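Local coordinates for putative glycosyltransferase (GalT1) (Streptococcus parasanguinis FW213, PDB 5HEA), which probably transfers a sugar from a nucleotide-activated donor to an acceptor, this chain being the C-terminal part of the protein with a GT-A glycosyltransferase domain, at residues 138-143 against 206-211; 116-121 against 197-202; 232-237 against 263-268. One frame throughout, in Å; residues are numbered along the deposited sequence.

Contact 1 (138-143 against 206-211); sequences EKYFCK and TFINEG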
ATOM      1  N   GLU A 138     -37.409  41.479 -11.881  1.00 45.17           N
ATOM      2  CA  GLU A 138     -38.802  41.546 -11.445  1.00 46.99           C
ATOM      3  C   GLU A 138     -39.035  40.742 -10.185  1.00 45.44           C
ATOM      4  O   GLU A 138     -39.958  41.031  -9.419  1.00 44.56           O
ATOM      5  CB  GLU A 138     -39.747  41.039 -12.543  1.00 55.36           C
ATOM      6  CG  GLU A 138     -39.898  41.978 -13.737  1.00 63.01           C
ATOM      7  CD  GLU A 138     -38.689  41.966 -14.666  1.00 68.39           C
ATOM      8  OE1 GLU A 138     -37.998  40.921 -14.748  1.00 61.81           O
ATOM      9  OE2 GLU A 138     -38.429  43.009 -15.310  1.00 70.85           O
ATOM     10  N   LYS A 139     -38.201  39.725  -9.982  1.00 38.49           N
ATOM     11  CA  LYS A 139     -38.316  38.850  -8.819  1.00 35.59           C
ATOM     12  C   LYS A 139     -37.386  39.237  -7.668  1.00 28.26           C
ATOM     13  O   LYS A 139     -37.297  38.516  -6.681  1.00 32.04           O
ATOM     14  CB  LYS A 139     -38.075  37.385  -9.220  1.00 43.55           C
ATOM     15  CG  LYS A 139     -39.262  36.737  -9.934  1.00 53.08           C
ATOM     16  CD  LYS A 139     -40.517  36.797  -9.052  1.00 61.20           C
ATOM     17  CE  LYS A 139     -41.657  35.938  -9.598  1.00 64.14           C
ATOM     18  NZ  LYS A 139     -42.194  36.454 -10.887  1.00 67.99           N
ATOM     19  N   TYR A 140     -36.697  40.366  -7.791  1.00 30.03           N
ATOM     20  CA  TYR A 140     -35.818  40.820  -6.717  1.00 30.79           C
ATOM     21  C   TYR A 140     -36.561  41.033  -5.402  1.00 33.40           C
ATOM     22  O   TYR A 140     -37.627  41.637  -5.359  1.00 36.60           O
ATOM     23  CB  TYR A 140     -35.082  42.112  -7.090  1.00 31.53           C
ATOM     24  CG  TYR A 140     -34.255  42.676  -5.946  1.00 33.76           C
ATOM     25  CD1 TYR A 140     -32.976  42.210  -5.705  1.00 37.09           C
ATOM     26  CD2 TYR A 140     -34.757  43.676  -5.109  1.00 41.22           C
ATOM     27  CE1 TYR A 140     -32.211  42.712  -4.665  1.00 43.02           C
ATOM     28  CE2 TYR A 140     -33.996  44.184  -4.058  1.00 35.81           C
ATOM     29  CZ  TYR A 140     -32.720  43.695  -3.845  1.00 47.62           C
ATOM     30  OH  TYR A 140     -31.936  44.174  -2.814  1.00 56.54           O
ATOM     31  N   PHE A 141     -35.985  40.513  -4.329  1.00 34.05           N
ATOM     32  CA  PHE A 141     -36.386  40.906  -2.994  1.00 27.84           C
ATOM     33  C   PHE A 141     -35.185  40.770  -2.067  1.00 29.12           C
ATOM     34  O   PHE A 141     -34.170  40.165  -2.416  1.00 25.21           O
ATOM     35  CB  PHE A 141     -37.588  40.096  -2.478  1.00 24.69           C
ATOM     36  CG  PHE A 141     -37.273  38.660  -2.156  1.00 26.61           C
ATOM     37  CD1 PHE A 141     -36.861  38.291  -0.874  1.00 34.61           C
ATOM     38  CD2 PHE A 141     -37.390  37.679  -3.122  1.00 32.30           C
ATOM     39  CE1 PHE A 141     -36.563  36.962  -0.568  1.00 34.49           C
ATOM     40  CE2 PHE A 141     -37.091  36.338  -2.823  1.00 30.39           C
ATOM     41  CZ  PHE A 141     -36.684  35.984  -1.549  1.00 31.54           C
ATOM     42  N   CYS A 142     -35.322  41.357  -0.892  1.00 26.71           N
ATOM     43  CA  CYS A 142     -34.337  41.254   0.163  1.00 28.31           C
ATOM     44  C   CYS A 142     -35.157  41.018   1.418  1.00 29.91           C
ATOM     45  O   CYS A 142     -36.295  41.476   1.498  1.00 31.87           O
ATOM     46  CB  CYS A 142     -33.542  42.557   0.258  1.00 35.84           C
ATOM     47  SG  CYS A 142     -32.261  42.552   1.526  1.00 52.62           S
ATOM     48  N   LYS A 143     -34.606  40.292   2.383  1.00 26.31           N
ATOM     49  CA  LYS A 143     -35.320  39.992   3.627  1.00 24.73           C
ATOM     50  C   LYS A 143     -34.331  39.602   4.715  1.00 29.79           C
ATOM     51  O   LYS A 143     -33.304  38.974   4.430  1.00 25.30           O
ATOM     52  CB  LYS A 143     -36.311  38.842   3.409  1.00 28.60           C
ATOM     53  CG  LYS A 143     -37.342  38.692   4.518  1.00 40.19           C
ATOM     54  CD  LYS A 143     -38.294  37.544   4.228  1.00 51.42           C
ATOM     55  CE  LYS A 143     -39.378  37.432   5.299  1.00 55.76           C
ATOM     56  NZ  LYS A 143     -38.824  37.142   6.659  1.00 62.82           N
ATOM     57  N   THR A 206     -29.285  37.926   6.138  1.00 22.00           N
ATOM     58  CA  THR A 206     -29.964  38.725   5.123  1.00 27.48           C
ATOM     59  C   THR A 206     -29.803  38.080   3.748  1.00 29.97           C
ATOM     60  O   THR A 206     -28.686  37.786   3.316  1.00 26.93           O
ATOM     61  CB  THR A 206     -29.429  40.166   5.081  1.00 26.32           C
ATOM     62  OG1 THR A 206     -29.644  40.790   6.354  1.00 25.84           O
ATOM     63  CG2 THR A 206     -30.146  40.973   3.994  1.00 26.01           C
ATOM     64  N   PHE A 207     -30.925  37.846   3.071  1.00 22.73           N
ATOM     65  CA  PHE A 207     -30.904  37.281   1.725  1.00 24.48           C
ATOM     66  C   PHE A 207     -31.239  38.344   0.693  1.00 31.06           C
ATOM     67  O   PHE A 207     -32.225  39.075   0.855  1.00 25.05           O
ATOM     68  CB  PHE A 207     -31.905  36.122   1.611  1.00 25.51           C
ATOM     69  CG  PHE A 207     -31.933  35.482   0.243  1.00 22.20           C
ATOM     70  CD1 PHE A 207     -30.862  34.720  -0.200  1.00 26.03           C
ATOM     71  CD2 PHE A 207     -33.024  35.637  -0.590  1.00 26.16           C
ATOM     72  CE1 PHE A 207     -30.880  34.134  -1.442  1.00 23.70           C
ATOM     73  CE2 PHE A 207     -33.047  35.058  -1.850  1.00 24.25           C
ATOM     74  CZ  PHE A 207     -31.977  34.303  -2.272  1.00 24.26           C
ATOM     75  N   ILE A 208     -30.427  38.443  -0.363  1.00 19.63           N
ATOM     76  CA  ILE A 208     -30.800  39.278  -1.512  1.00 25.01           C
ATOM     77  C   ILE A 208     -31.018  38.409  -2.745  1.00 30.35           C
ATOM     78  O   ILE A 208     -30.102  37.701  -3.187  1.00 27.52           O
ATOM     79  CB  ILE A 208     -29.776  40.414  -1.816  1.00 36.68           C
ATOM     80  CG1 ILE A 208     -28.349  39.932  -1.634  1.00 33.59           C
ATOM     81  CG2 ILE A 208     -29.998  41.601  -0.893  1.00 46.38           C
ATOM     82  CD1 ILE A 208     -27.307  40.990  -1.911  1.00 35.33           C
ATOM     83  N   ASN A 209     -32.236  38.447  -3.285  1.00 23.40           N
ATOM     84  CA  ASN A 209     -32.583  37.620  -4.431  1.00 27.07           C
ATOM     85  C   ASN A 209     -32.139  38.236  -5.747  1.00 29.61           C
ATOM     86  O   ASN A 209     -32.963  38.628  -6.574  1.00 29.01           O
ATOM     87  CB  ASN A 209     -34.081  37.308  -4.492  1.00 25.92           C
ATOM     88  CG  ASN A 209     -34.379  36.096  -5.366  1.00 29.26           C
ATOM     89  OD1 ASN A 209     -33.614  35.133  -5.362  1.00 27.08           O
ATOM     90  ND2 ASN A 209     -35.467  36.151  -6.138  1.00 28.59           N
ATOM     91  N   GLU A 210     -30.828  38.324  -5.925  1.00 27.39           N
ATOM     92  CA  GLU A 210     -30.251  38.768  -7.186  1.00 29.11           C
ATOM     93  C   GLU A 210     -29.211  37.735  -7.620  1.00 27.34           C
ATOM     94  O   GLU A 210     -28.458  37.211  -6.791  1.00 29.18           O
ATOM     95  CB  GLU A 210     -29.611  40.151  -7.033  1.00 25.46           C
ATOM     96  CG  GLU A 210     -28.541  40.228  -5.950  1.00 38.62           C
ATOM     97  CD  GLU A 210     -27.921  41.619  -5.829  1.00 52.63           C
ATOM     98  OE1 GLU A 210     -28.678  42.591  -5.606  1.00 49.95           O
ATOM     99  OE2 GLU A 210     -26.677  41.733  -5.953  1.00 52.21           O
ATOM    100  N   GLY A 211     -29.182  37.422  -8.910  1.00 30.12           N
ATOM    101  CA  GLY A 211     -28.220  36.462  -9.428  1.00 32.63           C
ATOM    102  C   GLY A 211     -26.946  37.171  -9.859  1.00 32.98           C
ATOM    103  O   GLY A 211     -26.673  37.287 -11.046  1.00 30.70           O
TER
HETATM  104  O   HOH W   1     -28.911  44.297  -3.152  1.00 39.59           O
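Asn209 reaches the loop 139-141 that leads into strand 142-146 and is gripped there through both backbone and side chain. Asn209 N donates almost straight to Phe141 O (2.7 Å). A chi1 of -160°, with CG opposite the backbone N, sends the amide toward Lys139, and Asn209 ND2 donates to Lys139 O at 3.0 Å; that oxygen lies near the amide plane of Asn209, whereas ND2 stands well above the Lys139 carbonyl plane. OD1 is held separately by Asn120. Asn209 CB lies over one face of the Phe141 ring, a CH-pi contact 3.9 Å from the ring centroid.

At its far end the Phe141 ring meets Phe207: Phe141 CZ comes within 3.8 Å of Phe207 CE2, in an oblique pair with planes 51° apart. Tyr140 lies alongside Glu210, Tyr140 CE1 3.7 Å from Glu210 OE1 with ring and carboxylate planes 49° apart, and Tyr140 OH rests 3.8 Å from Ile208 CG2. A water joins that hydroxyl to OE1, to which it donates; OE2 is hydrogen-bonded to Ser212 and His104. Beyond Phe141, Cys142 and Ile208 form a non-hydrogen-bonded antiparallel pair, with Cys142 SG 3.4 Å from Ile208 CG2, and Lys143 and Phe207 a hydrogen-bonded one.

Strand 142-146 thus borders strand 204-217, which pairs on with strand 116-125, while helix 101-110 packs on Ile208 through His104 and Ala108.

Contact 2 (116-121 against 197-202); sequences ISVCNF and RLYLKA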
ATOM      1  N   ILE A 116     -24.454  37.313   8.500  1.00 23.17           N
ATOM      2  CA  ILE A 116     -24.241  36.677   7.202  1.00 24.84           C
ATOM      3  C   ILE A 116     -25.185  37.335   6.201  1.00 28.19           C
ATOM      4  O   ILE A 116     -26.326  37.650   6.542  1.00 20.23           O
ATOM      5  CB  ILE A 116     -24.552  35.158   7.260  1.00 21.05           C
ATOM      6  CG1 ILE A 116     -23.670  34.476   8.319  1.00 22.78           C
ATOM      7  CG2 ILE A 116     -24.349  34.503   5.872  1.00 16.19           C
ATOM      8  CD1 ILE A 116     -24.008  33.014   8.589  1.00 25.95           C
ATOM      9  N   SER A 117     -24.702  37.585   4.986  1.00 21.22           N
ATOM     10  CA  SER A 117     -25.575  37.941   3.877  1.00 26.99           C
ATOM     11  C   SER A 117     -25.365  36.916   2.758  1.00 25.79           C
ATOM     12  O   SER A 117     -24.287  36.332   2.624  1.00 21.73           O
ATOM     13  CB  SER A 117     -25.318  39.366   3.378  1.00 22.39           C
ATOM     14  OG  SER A 117     -24.041  39.480   2.777  1.00 23.30           O
ATOM     15  N   VAL A 118     -26.414  36.687   1.979  1.00 21.25           N
ATOM     16  CA  VAL A 118     -26.429  35.635   0.975  1.00 23.41           C
ATOM     17  C   VAL A 118     -27.115  36.200  -0.249  1.00 30.75           C
ATOM     18  O   VAL A 118     -28.149  36.865  -0.128  1.00 25.23           O
ATOM     19  CB  VAL A 118     -27.239  34.405   1.463  1.00 21.35           C
ATOM     20  CG1 VAL A 118     -27.260  33.285   0.397  1.00 19.76           C
ATOM     21  CG2 VAL A 118     -26.697  33.876   2.795  1.00 20.56           C
ATOM     22  N   CYS A 119     -26.543  35.971  -1.424  1.00 23.53           N
ATOM     23  CA  CYS A 119     -27.262  36.305  -2.650  1.00 23.57           C
ATOM     24  C   CYS A 119     -27.522  35.039  -3.444  1.00 23.45           C
ATOM     25  O   CYS A 119     -27.202  33.936  -2.998  1.00 24.18           O
ATOM     26  CB  CYS A 119     -26.536  37.377  -3.491  1.00 20.77           C
ATOM     27  SG  CYS A 119     -24.994  36.866  -4.308  1.00 27.84           S
ATOM     28  N   ASN A 120     -28.106  35.193  -4.619  1.00 21.65           N
ATOM     29  CA  ASN A 120     -28.459  34.045  -5.430  1.00 24.18           C
ATOM     30  C   ASN A 120     -27.463  33.943  -6.582  1.00 24.63           C
ATOM     31  O   ASN A 120     -26.461  34.673  -6.624  1.00 20.61           O
ATOM     32  CB  ASN A 120     -29.899  34.203  -5.948  1.00 24.41           C
ATOM     33  CG  ASN A 120     -30.619  32.876  -6.103  1.00 27.71           C
ATOM     34  OD1 ASN A 120     -30.016  31.861  -6.454  1.00 23.80           O
ATOM     35  ND2 ASN A 120     -31.916  32.876  -5.833  1.00 25.91           N
ATOM     36  N   PHE A 121     -27.717  33.037  -7.515  1.00 24.17           N
ATOM     37  CA  PHE A 121     -26.831  32.934  -8.673  1.00 25.18           C
ATOM     38  C   PHE A 121     -27.626  32.703  -9.946  1.00 25.13           C
ATOM     39  O   PHE A 121     -28.717  32.137  -9.916  1.00 23.13           O
ATOM     40  CB  PHE A 121     -25.791  31.807  -8.479  1.00 25.15           C
ATOM     41  CG  PHE A 121     -26.389  30.438  -8.379  1.00 28.02           C
ATOM     42  CD1 PHE A 121     -26.607  29.673  -9.516  1.00 40.25           C
ATOM     43  CD2 PHE A 121     -26.750  29.915  -7.151  1.00 33.24           C
ATOM     44  CE1 PHE A 121     -27.167  28.412  -9.424  1.00 47.27           C
ATOM     45  CE2 PHE A 121     -27.317  28.659  -7.054  1.00 44.75           C
ATOM     46  CZ  PHE A 121     -27.524  27.906  -8.187  1.00 48.02           C
ATOM     47  N   ARG A 197     -23.496  24.942   9.345  1.00 21.57           N
ATOM     48  CA  ARG A 197     -22.961  25.168  10.685  1.00 22.69           C
ATOM     49  C   ARG A 197     -22.630  26.645  10.928  1.00 24.38           C
ATOM     50  O   ARG A 197     -22.806  27.155  12.032  1.00 21.79           O
ATOM     51  CB  ARG A 197     -21.768  24.253  10.966  1.00 24.40           C
ATOM     52  CG  ARG A 197     -22.146  22.772  10.885  1.00 24.11           C
ATOM     53  CD  ARG A 197     -21.005  21.867  11.279  1.00 29.25           C
ATOM     54  NE  ARG A 197     -20.158  21.490  10.147  1.00 30.83           N
ATOM     55  CZ  ARG A 197     -18.831  21.632  10.124  1.00 41.96           C
ATOM     56  NH1 ARG A 197     -18.210  22.165  11.173  1.00 39.40           N
ATOM     57  NH2 ARG A 197     -18.119  21.234   9.063  1.00 24.89           N
ATOM     58  N   LEU A 198     -22.167  27.340   9.897  1.00 23.41           N
ATOM     59  CA  LEU A 198     -21.995  28.792   9.997  1.00 23.50           C
ATOM     60  C   LEU A 198     -23.320  29.520  10.248  1.00 22.47           C
ATOM     61  O   LEU A 198     -23.396  30.436  11.079  1.00 25.38           O
ATOM     62  CB  LEU A 198     -21.343  29.327   8.726  1.00 24.95           C
ATOM     63  CG  LEU A 198     -19.919  28.819   8.524  1.00 23.17           C
ATOM     64  CD1 LEU A 198     -19.501  29.025   7.064  1.00 22.69           C
ATOM     65  CD2 LEU A 198     -18.985  29.574   9.470  1.00 22.61           C
ATOM     66  N   TYR A 199     -24.368  29.112   9.538  1.00 21.23           N
ATOM     67  CA  TYR A 199     -25.704  29.682   9.767  1.00 22.46           C
ATOM     68  C   TYR A 199     -26.126  29.539  11.242  1.00 26.89           C
ATOM     69  O   TYR A 199     -26.662  30.473  11.867  1.00 22.12           O
ATOM     70  CB  TYR A 199     -26.745  28.964   8.911  1.00 18.66           C
ATOM     71  CG  TYR A 199     -26.630  29.104   7.416  1.00 20.35           C
ATOM     72  CD1 TYR A 199     -26.114  30.249   6.831  1.00 26.05           C
ATOM     73  CD2 TYR A 199     -27.083  28.082   6.581  1.00 18.45           C
ATOM     74  CE1 TYR A 199     -26.028  30.362   5.448  1.00 27.86           C
ATOM     75  CE2 TYR A 199     -26.996  28.183   5.201  1.00 20.72           C
ATOM     76  CZ  TYR A 199     -26.471  29.319   4.647  1.00 23.73           C
ATOM     77  OH  TYR A 199     -26.406  29.427   3.289  1.00 24.67           O
ATOM     78  N   LEU A 200     -25.883  28.363  11.808  1.00 22.28           N
ATOM     79  CA  LEU A 200     -26.282  28.101  13.198  1.00 21.34           C
ATOM     80  C   LEU A 200     -25.522  28.981  14.201  1.00 24.63           C
ATOM     81  O   LEU A 200     -25.956  29.147  15.338  1.00 26.53           O
ATOM     82  CB  LEU A 200     -26.124  26.612  13.540  1.00 20.35           C
ATOM     83  CG  LEU A 200     -27.042  25.644  12.791  1.00 24.21           C
ATOM     84  CD1 LEU A 200     -26.595  24.195  13.002  1.00 25.05           C
ATOM     85  CD2 LEU A 200     -28.504  25.838  13.227  1.00 24.95           C
ATOM     86  N   LYS A 201     -24.396  29.556  13.777  1.00 22.87           N
ATOM     87  CA  LYS A 201     -23.634  30.469  14.626  1.00 23.40           C
ATOM     88  C   LYS A 201     -24.231  31.874  14.588  1.00 25.33           C
ATOM     89  O   LYS A 201     -23.981  32.676  15.483  1.00 29.60           O
ATOM     90  CB  LYS A 201     -22.169  30.539  14.177  1.00 29.05           C
ATOM     91  CG  LYS A 201     -21.334  29.293  14.455  1.00 33.15           C
ATOM     92  CD  LYS A 201     -20.887  29.243  15.900  1.00 32.25           C
ATOM     93  CE  LYS A 201     -19.579  28.471  16.046  1.00 38.44           C
ATOM     94  NZ  LYS A 201     -18.373  29.252  15.650  1.00 32.85           N
ATOM     95  N   ALA A 202     -25.021  32.170  13.560  1.00 24.33           N
ATOM     96  CA  ALA A 202     -25.509  33.538  13.345  1.00 28.19           C
ATOM     97  C   ALA A 202     -26.770  33.860  14.147  1.00 29.05           C
ATOM     98  O   ALA A 202     -27.448  32.955  14.634  1.00 35.42           O
ATOM     99  CB  ALA A 202     -25.741  33.794  11.855  1.00 26.98           C
TER
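Ile116 carries its CD1 methyl into the last turn of helix 195-201, where it meets the edge of the Tyr199 ring and the methyl of Ala202. This is helix-on-sheet packing within the GT-A glycosyltransferase fold, an alpha/beta architecture in which helices cover a central mixed sheet. The helix segment 197-201 passes strand 116-121 at 10.3 Å between axes, its direction 133° from that of the strand. On the strand side the contacts come from Ile116 and, less, from Val118, so the strand's first residue does most of the work.

With chi1 at -58° and chi2 at 173°, Ile116 extends its CG1 branch toward the helix, and CD1 settles among three partners. Ile116 CD1 lies 3.8 Å from Ala202 CB. It also sits at the edge of the Tyr199 ring, near the ring plane, with Ile116 CD1 3.9 Å from Tyr199 CD1, so the methyl touches the rim of the aromatic group and not its face. Val118, two residues further along the same side of the strand, adds a looser contact: Val118 CG2 stands 4.5 Å from Tyr199 CE1.

The Tyr199 ring is positioned by more than the strand. Its hydroxyl is hydrogen-bonded to Thr164 O, and the rings of Trp150 and Tyr199 meet edge-to-face, so both the polar end and the ring have partners beyond this interface. Phe173 of strand 171-174 touches both Ile116 and Leu198, extending the same apolar layer. Another subunit of the hexamer packs on this helix too, with its Leu288 against Leu200 and its Tyr292 against Lys201. Between strand and helix the remaining approach is to the backbone: Ile116 CD1 lies 3.6 Å from Leu198 O.

Contact 3 (232-237 against 263-268); sequences SSMISN and LKKCCE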
ATOM      1  N   SER A 232     -21.972   8.358  -0.221  1.00 22.49           N
ATOM      2  CA  SER A 232     -21.865   8.128   1.210  1.00 29.32           C
ATOM      3  C   SER A 232     -21.972   9.410   2.033  1.00 25.50           C
ATOM      4  O   SER A 232     -22.700   9.450   3.023  1.00 23.19           O
ATOM      5  CB  SER A 232     -20.557   7.427   1.545  1.00 25.52           C
ATOM      6  OG  SER A 232     -20.585   7.045   2.894  1.00 35.14           O
ATOM      7  N   SER A 233     -21.226  10.443   1.636  1.00 22.78           N
ATOM      8  CA  SER A 233     -21.309  11.753   2.290  1.00 27.48           C
ATOM      9  C   SER A 233     -22.690  12.403   2.207  1.00 24.28           C
ATOM     10  O   SER A 233     -23.158  13.022   3.169  1.00 24.55           O
ATOM     11  CB  SER A 233     -20.286  12.700   1.680  1.00 28.53           C
ATOM     12  OG  SER A 233     -19.010  12.380   2.180  1.00 33.43           O
ATOM     13  N   MET A 234     -23.325  12.279   1.047  1.00 23.39           N
ATOM     14  CA  MET A 234     -24.676  12.801   0.850  1.00 25.61           C
ATOM     15  C   MET A 234     -25.607  12.322   1.986  1.00 23.06           C
ATOM     16  O   MET A 234     -26.405  13.092   2.531  1.00 20.88           O
ATOM     17  CB  MET A 234     -25.209  12.351  -0.514  1.00 24.39           C
ATOM     18  CG  MET A 234     -26.572  12.926  -0.885  1.00 34.36           C
ATOM     19  SD  MET A 234     -27.207  12.315  -2.468  1.00 41.83           S
ATOM     20  CE  MET A 234     -27.306  10.537  -2.173  1.00 37.08           C
ATOM     21  N   ILE A 235     -25.473  11.053   2.349  1.00 19.20           N
ATOM     22  CA  ILE A 235     -26.322  10.454   3.371  1.00 18.62           C
ATOM     23  C   ILE A 235     -25.852  10.853   4.760  1.00 22.46           C
ATOM     24  O   ILE A 235     -26.643  11.331   5.564  1.00 22.24           O
ATOM     25  CB  ILE A 235     -26.363   8.912   3.221  1.00 21.83           C
ATOM     26  CG1 ILE A 235     -26.931   8.548   1.850  1.00 24.01           C
ATOM     27  CG2 ILE A 235     -27.203   8.279   4.317  1.00 20.22           C
ATOM     28  CD1 ILE A 235     -28.274   9.221   1.589  1.00 28.30           C
ATOM     29  N   SER A 236     -24.563  10.664   5.052  1.00 23.20           N
ATOM     30  CA  SER A 236     -24.068  10.970   6.400  1.00 23.94           C
ATOM     31  C   SER A 236     -24.156  12.474   6.744  1.00 24.17           C
ATOM     32  O   SER A 236     -24.434  12.829   7.895  1.00 19.38           O
ATOM     33  CB  SER A 236     -22.650  10.424   6.612  1.00 23.40           C
ATOM     34  OG  SER A 236     -21.751  11.060   5.745  1.00 29.09           O
ATOM     35  N   ASN A 237     -23.949  13.349   5.754  1.00 22.35           N
ATOM     36  CA  ASN A 237     -24.166  14.789   5.961  1.00 20.58           C
ATOM     37  C   ASN A 237     -25.589  15.104   6.409  1.00 22.21           C
ATOM     38  O   ASN A 237     -25.787  15.903   7.312  1.00 18.84           O
ATOM     39  CB  ASN A 237     -23.863  15.621   4.701  1.00 18.39           C
ATOM     40  CG  ASN A 237     -22.376  15.693   4.382  1.00 24.85           C
ATOM     41  OD1 ASN A 237     -21.542  15.274   5.178  1.00 24.53           O
ATOM     42  ND2 ASN A 237     -22.042  16.243   3.219  1.00 19.38           N
ATOM     43  N   LEU A 263     -31.958   9.245   0.377  1.00 21.81           N
ATOM     44  CA  LEU A 263     -31.980   7.795   0.540  1.00 21.72           C
ATOM     45  C   LEU A 263     -32.436   7.084  -0.739  1.00 26.16           C
ATOM     46  O   LEU A 263     -31.852   6.074  -1.143  1.00 27.65           O
ATOM     47  CB  LEU A 263     -32.893   7.402   1.719  1.00 18.91           C
ATOM     48  CG  LEU A 263     -32.291   7.739   3.090  1.00 23.00           C
ATOM     49  CD1 LEU A 263     -33.341   7.529   4.184  1.00 20.11           C
ATOM     50  CD2 LEU A 263     -31.049   6.889   3.343  1.00 18.84           C
ATOM     51  N   LYS A 264     -33.485   7.617  -1.362  1.00 24.89           N
ATOM     52  CA  LYS A 264     -34.012   7.072  -2.616  1.00 27.52           C
ATOM     53  C   LYS A 264     -32.940   7.092  -3.695  1.00 36.34           C
ATOM     54  O   LYS A 264     -32.732   6.104  -4.401  1.00 44.63           O
ATOM     55  CB  LYS A 264     -35.223   7.883  -3.094  1.00 33.12           C
ATOM     56  CG  LYS A 264     -36.564   7.333  -2.627  1.00 47.47           C
ATOM     57  CD  LYS A 264     -37.744   8.219  -3.040  1.00 54.87           C
ATOM     58  CE  LYS A 264     -37.954   9.383  -2.067  1.00 58.45           C
ATOM     59  NZ  LYS A 264     -38.168   8.924  -0.657  1.00 49.03           N
ATOM     60  N   LYS A 265     -32.263   8.229  -3.818  1.00 29.70           N
ATOM     61  CA  LYS A 265     -31.201   8.385  -4.802  1.00 32.68           C
ATOM     62  C   LYS A 265     -30.026   7.443  -4.506  1.00 33.71           C
ATOM     63  O   LYS A 265     -29.507   6.789  -5.407  1.00 33.07           O
ATOM     64  CB  LYS A 265     -30.727   9.841  -4.837  1.00 43.08           C
ATOM     65  CG  LYS A 265     -29.722  10.138  -5.930  1.00 55.22           C
ATOM     66  CD  LYS A 265     -29.525  11.637  -6.114  1.00 63.73           C
ATOM     67  CE  LYS A 265     -28.640  11.941  -7.326  1.00 71.19           C
ATOM     68  NZ  LYS A 265     -27.270  11.345  -7.221  1.00 69.68           N
ATOM     69  N   CYS A 266     -29.620   7.386  -3.237  1.00 26.67           N
ATOM     70  CA  CYS A 266     -28.525   6.530  -2.796  1.00 25.64           C
ATOM     71  C   CYS A 266     -28.832   5.053  -3.035  1.00 27.10           C
ATOM     72  O   CYS A 266     -27.982   4.305  -3.508  1.00 32.89           O
ATOM     73  CB  CYS A 266     -28.257   6.759  -1.303  1.00 28.82           C
ATOM     74  SG  CYS A 266     -27.243   5.463  -0.508  1.00 42.67           S
ATOM     75  N   CYS A 267     -30.050   4.648  -2.693  1.00 31.00           N
ATOM     76  CA  CYS A 267     -30.480   3.258  -2.801  1.00 31.82           C
ATOM     77  C   CYS A 267     -30.257   2.729  -4.222  1.00 42.85           C
ATOM     78  O   CYS A 267     -29.725   1.630  -4.417  1.00 39.19           O
ATOM     79  CB  CYS A 267     -31.956   3.149  -2.406  1.00 30.32           C
ATOM     80  SG  CYS A 267     -32.680   1.478  -2.517  1.00 55.41           S
ATOM     81  N   GLU A 268     -30.642   3.539  -5.208  1.00 33.34           N
ATOM     82  CA  GLU A 268     -30.507   3.186  -6.616  1.00 34.75           C
ATOM     83  C   GLU A 268     -29.084   3.371  -7.145  1.00 32.78           C
ATOM     84  O   GLU A 268     -28.514   2.462  -7.756  1.00 32.30           O
ATOM     85  CB  GLU A 268     -31.475   4.009  -7.472  1.00 39.22           C
ATOM     86  CG  GLU A 268     -31.166   3.910  -8.952  1.00 50.30           C
ATOM     87  CD  GLU A 268     -32.327   4.318  -9.839  1.00 60.20           C
ATOM     88  OE1 GLU A 268     -33.164   5.146  -9.406  1.00 55.12           O
ATOM     89  OE2 GLU A 268     -32.400   3.798 -10.975  1.00 66.64           O
TER
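An antiparallel helix pair in the C-terminal helical part of the chain is built on Ile235, Met234 and Cys266. The segments 232-237 and 263-268 run with their axes 9.9 Å apart at a signed crossing angle of -150°, and the side chains that meet between them are mainly apolar.

Ile235 is the residue with the most surface buried here. Its CD1 methyl rests 3.8 Å from Cys266 CB and also meets a methyl of Leu263, with CD2 of that leucine 4.0 Å from Ile235 CD1. The first torsion of Ile235, with CG1 opposite the carbonyl carbon, puts CG1 beside Cys266, and chi2 of -53° then turns CD1 to Cys266 CB. Leu263 joins from the flank: its CB starts away from the partner helix, yet the CD2 branch comes back to the isoleucine.

Met234 approaches Cys266 by a different route. Its chain is extended through CG and SD and then bends at chi3 (60°), which brings Met234 CE to 4.0 Å from Cys266 CB. The sulfur lies beside the aliphatic part of Lys265, with Met234 SD 4.4 Å from Lys265 CD. Cys266 is thus met through its CB by both residues of helix 231-247, while Cys266 SG, 3.9 Å from Ile235 CG1, is bonded onward to Cys282.

That disulfide and the neighbouring one between Cys267 and Cys283 tie helix 253-272 to helix 276-291, which also touches Ile235 through Cys282 and Lys285. Ile235 therefore packs on both of the other helices, while Met234 O accepts a hydrogen bond from Arg262 in helix 253-272.

How the contacts relate
Going from the N terminus, strand 116-125 opens contact 2 and residues 138-143 open contact 1; helix 195-201 then closes contact 2, and strand 204-217, next in the chain, closes contact 1. The two loops therefore cross. They also touch, since strands 116-125 and 204-217 are neighbours in one sheet and Val118 is probably hydrogen-bonded to Thr206 and Ile208. Contact 1 adds a strand to that sheet, whereas contact 2 lays a helix against it. Contact 3 follows in series, closing a much shorter loop within the C-terminal helices, its centre about 31 Å from that of contact 1 and 24 Å from that of contact 2.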